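PDB 4GQW: CBS domain-containing protein CBSX1, chloroplastic from Arabidopsis thaliana, which probably regulates chloroplast thioredoxins through its pair of CBS domains, which in such proteins commonly serve as sensors of adenosine nucleotides. Local coordinates for residues A[10-19]-A[127-136]. Sequence-based numbering, arbitrary orientation.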
loop_
_atom_site.group_PDB
_atom_site.type_symbol
_atom_site.label_atom_id
_atom_site.label_comp_id
_atom_site.label_asym_id
_atom_site.label_seq_id
_atom_site.Cartn_x
_atom_site.Cartn_y
_atom_site.Cartn_z
ATOM N N PHE A 10 0.781 -2.575 -19.115
ATOM C CA PHE A 10 1.443 -2.742 -17.826
ATOM C C PHE A 10 0.514 -2.627 -16.623
ATOM O O PHE A 10 0.961 -2.708 -15.481
ATOM C CB PHE A 10 2.605 -1.757 -17.704
ATOM C CG PHE A 10 3.681 -1.971 -18.726
ATOM C CD1 PHE A 10 4.657 -2.933 -18.529
ATOM C CD2 PHE A 10 3.709 -1.221 -19.890
ATOM C CE1 PHE A 10 5.646 -3.137 -19.467
ATOM C CE2 PHE A 10 4.696 -1.419 -20.832
ATOM C CZ PHE A 10 5.666 -2.378 -20.620
ATOM N N MET A 11 -0.778 -2.453 -16.877
ATOM C CA MET A 11 -1.746 -2.296 -15.796
ATOM C C MET A 11 -2.059 -3.629 -15.140
ATOM O O MET A 11 -1.580 -4.673 -15.576
ATOM C CB MET A 11 -3.039 -1.692 -16.334
ATOM C CG MET A 11 -3.867 -2.674 -17.129
ATOM S SD MET A 11 -5.362 -1.949 -17.808
ATOM C CE MET A 11 -6.079 -3.389 -18.581
ATOM N N THR A 12 -2.867 -3.589 -14.087
ATOM C CA THR A 12 -3.371 -4.811 -13.479
ATOM C C THR A 12 -4.680 -5.202 -14.159
ATOM O O THR A 12 -5.641 -4.435 -14.162
ATOM C CB THR A 12 -3.593 -4.651 -11.963
ATOM O OG1 THR A 12 -2.390 -4.172 -11.347
ATOM C CG2 THR A 12 -3.978 -5.984 -11.342
ATOM N N LYS A 13 -4.707 -6.400 -14.736
ATOM C CA LYS A 13 -5.829 -6.841 -15.560
ATOM C C LYS A 13 -7.116 -7.035 -14.757
ATOM O O LYS A 13 -7.081 -7.162 -13.534
ATOM C CB LYS A 13 -5.470 -8.133 -16.298
ATOM C CG LYS A 13 -4.014 -8.219 -16.741
ATOM C CD LYS A 13 -3.640 -7.102 -17.703
ATOM C CE LYS A 13 -2.165 -7.160 -18.063
ATOM N NZ LYS A 13 -1.781 -6.058 -18.987
ATOM N N LYS A 14 -8.244 -7.071 -15.462
ATOM C CA LYS A 14 -9.569 -7.121 -14.842
ATOM C C LYS A 14 -9.809 -8.332 -13.946
ATOM O O LYS A 14 -10.315 -8.193 -12.835
ATOM C CB LYS A 14 -10.663 -7.067 -15.910
ATOM C CG LYS A 14 -12.065 -7.233 -15.349
ATOM C CD LYS A 14 -13.116 -7.219 -16.446
ATOM C CE LYS A 14 -14.504 -7.478 -15.882
ATOM N NZ LYS A 14 -15.554 -7.425 -16.936
ATOM N N GLU A 15 -9.463 -9.517 -14.441
ATOM C CA GLU A 15 -9.704 -10.748 -13.699
ATOM C C GLU A 15 -8.922 -10.738 -12.393
ATOM O O GLU A 15 -9.387 -11.237 -11.370
ATOM C CB GLU A 15 -9.296 -11.961 -14.531
ATOM C CG GLU A 15 -9.595 -11.828 -16.011
ATOM C CD GLU A 15 -8.385 -12.139 -16.870
ATOM O OE1 GLU A 15 -7.268 -12.230 -16.315
ATOM O OE2 GLU A 15 -8.550 -12.296 -18.099
ATOM N N ASP A 16 -7.733 -10.145 -12.440
ATOM C CA ASP A 16 -6.828 -10.115 -11.300
ATOM C C ASP A 16 -7.109 -8.930 -10.381
ATOM O O ASP A 16 -6.321 -8.620 -9.488
ATOM C CB ASP A 16 -5.385 -10.065 -11.798
ATOM C CG ASP A 16 -5.113 -11.083 -12.884
ATOM O OD1 ASP A 16 -6.082 -11.548 -13.522
ATOM O OD2 ASP A 16 -3.932 -11.418 -13.107
ATOM N N LEU A 17 -8.236 -8.265 -10.610
ATOM C CA LEU A 17 -8.648 -7.154 -9.766
ATOM C C LEU A 17 -9.524 -7.639 -8.624
ATOM O O LEU A 17 -10.204 -8.658 -8.733
ATOM C CB LEU A 17 -9.409 -6.104 -10.579
ATOM C CG LEU A 17 -8.613 -5.223 -11.542
ATOM C CD1 LEU A 17 -9.538 -4.226 -12.207
ATOM C CD2 LEU A 17 -7.495 -4.509 -10.807
ATOM N N HIS A 18 -9.500 -6.893 -7.526
ATOM C CA HIS A 18 -10.370 -7.168 -6.392
ATOM C C HIS A 18 -11.247 -5.953 -6.149
ATOM O O HIS A 18 -10.833 -4.995 -5.496
ATOM C CB HIS A 18 -9.545 -7.483 -5.146
ATOM C CG HIS A 18 -8.635 -8.662 -5.310
ATOM N ND1 HIS A 18 -7.280 -8.535 -5.509
ATOM C CD2 HIS A 18 -8.897 -9.990 -5.312
ATOM C CE1 HIS A 18 -6.739 -9.735 -5.622
ATOM N NE2 HIS A 18 -7.697 -10.636 -5.507
ATOM N N VAL A 19 -12.462 -5.992 -6.681
ATOM C CA VAL A 19 -13.350 -4.840 -6.618
ATOM C C VAL A 19 -14.405 -4.974 -5.534
ATOM O O VAL A 19 -14.428 -5.945 -4.783
ATOM C CB VAL A 19 -14.058 -4.601 -7.962
ATOM C CG1 VAL A 19 -13.037 -4.301 -9.047
ATOM C CG2 VAL A 19 -14.909 -5.807 -8.334
ATOM N N LYS A 127 -16.489 1.188 -18.675
ATOM C CA LYS A 127 -16.317 -0.050 -17.929
ATOM C C LYS A 127 -14.922 -0.124 -17.332
ATOM O O LYS A 127 -13.936 0.098 -18.027
ATOM C CB LYS A 127 -16.526 -1.258 -18.845
ATOM C CG LYS A 127 -17.871 -1.950 -18.694
ATOM C CD LYS A 127 -17.792 -3.387 -19.201
ATOM C CE LYS A 127 -19.031 -4.186 -18.839
ATOM N NZ LYS A 127 -18.863 -5.634 -19.139
ATOM N N LEU A 128 -14.837 -0.447 -16.047
ATOM C CA LEU A 128 -13.545 -0.630 -15.407
ATOM C C LEU A 128 -12.875 -1.872 -15.975
ATOM O O LEU A 128 -13.411 -2.976 -15.876
ATOM C CB LEU A 128 -13.704 -0.777 -13.896
ATOM C CG LEU A 128 -12.406 -1.032 -13.130
ATOM C CD1 LEU A 128 -11.516 0.202 -13.157
ATOM C CD2 LEU A 128 -12.704 -1.448 -11.701
ATOM N N VAL A 129 -11.705 -1.692 -16.576
ATOM C CA VAL A 129 -11.013 -2.811 -17.200
ATOM C C VAL A 129 -9.646 -3.082 -16.586
ATOM O O VAL A 129 -8.990 -4.062 -16.937
ATOM C CB VAL A 129 -10.861 -2.620 -18.724
ATOM C CG1 VAL A 129 -12.218 -2.721 -19.410
ATOM C CG2 VAL A 129 -10.193 -1.289 -19.034
ATOM N N GLY A 130 -9.211 -2.221 -15.671
ATOM C CA GLY A 130 -7.945 -2.452 -14.998
ATOM C C GLY A 130 -7.551 -1.399 -13.985
ATOM O O GLY A 130 -8.336 -0.513 -13.659
ATOM N N ILE A 131 -6.326 -1.512 -13.478
ATOM C CA ILE A 131 -5.751 -0.520 -12.572
ATOM C C ILE A 131 -4.251 -0.387 -12.821
ATOM O O ILE A 131 -3.518 -1.373 -12.774
ATOM C CB ILE A 131 -5.941 -0.911 -11.093
ATOM C CG1 ILE A 131 -7.408 -0.786 -10.675
ATOM C CG2 ILE A 131 -5.091 -0.031 -10.201
ATOM C CD1 ILE A 131 -7.639 -1.096 -9.222
ATOM N N ILE A 132 -3.798 0.834 -13.078
ATOM C CA ILE A 132 -2.372 1.100 -13.239
ATOM C C ILE A 132 -1.792 1.719 -11.969
ATOM O O ILE A 132 -2.276 2.741 -11.483
ATOM C CB ILE A 132 -2.086 2.003 -14.466
ATOM C CG1 ILE A 132 -0.600 2.367 -14.534
ATOM C CG2 ILE A 132 -2.957 3.247 -14.459
ATOM C CD1 ILE A 132 0.238 1.319 -15.217
ATOM N N THR A 133 -0.761 1.086 -11.420
ATOM C CA THR A 133 -0.163 1.564 -10.180
ATOM C C THR A 133 1.243 2.102 -10.392
ATOM O O THR A 133 1.818 1.965 -11.470
ATOM C CB THR A 133 -0.120 0.465 -9.099
ATOM O OG1 THR A 133 0.782 -0.573 -9.500
ATOM C CG2 THR A 133 -1.502 -0.122 -8.881
ATOM N N ARG A 134 1.786 2.722 -9.354
ATOM C CA ARG A 134 3.142 3.240 -9.389
ATOM C C ARG A 134 4.124 2.090 -9.558
ATOM O O ARG A 134 5.118 2.196 -10.283
ATOM C CB ARG A 134 3.436 3.994 -8.099
ATOM C CG ARG A 134 4.769 4.692 -8.091
ATOM C CD ARG A 134 4.885 5.579 -6.877
ATOM N NE ARG A 134 3.930 6.682 -6.923
ATOM C CZ ARG A 134 3.673 7.483 -5.897
ATOM N NH1 ARG A 134 4.297 7.297 -4.743
ATOM N NH2 ARG A 134 2.792 8.465 -6.021
ATOM N N GLY A 135 3.823 0.983 -8.885
ATOM C CA GLY A 135 4.628 -0.216 -8.984
ATOM C C GLY A 135 4.603 -0.779 -10.386
ATOM O O GLY A 135 5.593 -1.337 -10.852
ATOM N N ASN A 136 3.465 -0.636 -11.060
ATOM C CA ASN A 136 3.352 -1.070 -12.446
ATOM C C ASN A 136 4.272 -0.257 -13.344
ATOM O O ASN A 136 4.857 -0.784 -14.287
ATOM C CB ASN A 136 1.909 -0.956 -12.939
ATOM C CG ASN A 136 0.968 -1.867 -12.192
ATOM O OD1 ASN A 136 -0.212 -1.563 -12.026
ATOM N ND2 ASN A 136 1.489 -2.996 -11.729
HETATM O O HOH W 1 -15.161 -4.861 -17.782
#
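The carbonyl oxygen of Ile131 is gripped twice by Thr12: Thr12 N donates to Ile131 O over 2.7 Å, nearly straight at 168° but from above the carbonyl plane, while Thr12 OG1 adds a weak bond. That second bond is possible because OG1 lies beside the backbone N (chi1 -54°). In return Ile131 N donates to Thr12 O over 3.1 Å, in the carbonyl plane and on a lone pair, completing an antiparallel hydrogen-bonded pair. Met11 runs extended beyond CG along the neighbouring backbone, its CE reaching Val129 O; Gly130, without a side chain, lets Met11 SD come to 3.8 Å from its CA. The type I turn from Lys14 to Leu17 ends by bringing Leu17 CD2 to 3.7 Å from Ile131 CG1; further on, Val19 CG1 meets Leu128 CD2. A water joins Lys14 NZ to Leu128 O, and Trp48 offers Lys14 a cation-pi partner. Asn136 presses its CB to 3.2 Å from Phe10 O; a glycine here would probably leave a gap beside that oxygen and free the Phe10 backbone to shift. Thr133, at the N-cap, accepts from Asn136 N through its OG1. Beside a classic bulge at Val129 and Gly130 opposite Val121, strand 12-13 of the first CBS repeat edges the second repeat's sheet, while strand 92-93 joins strands 40-44 and 50-55, the reciprocal strand swap of CBS-pair (Bateman) modules.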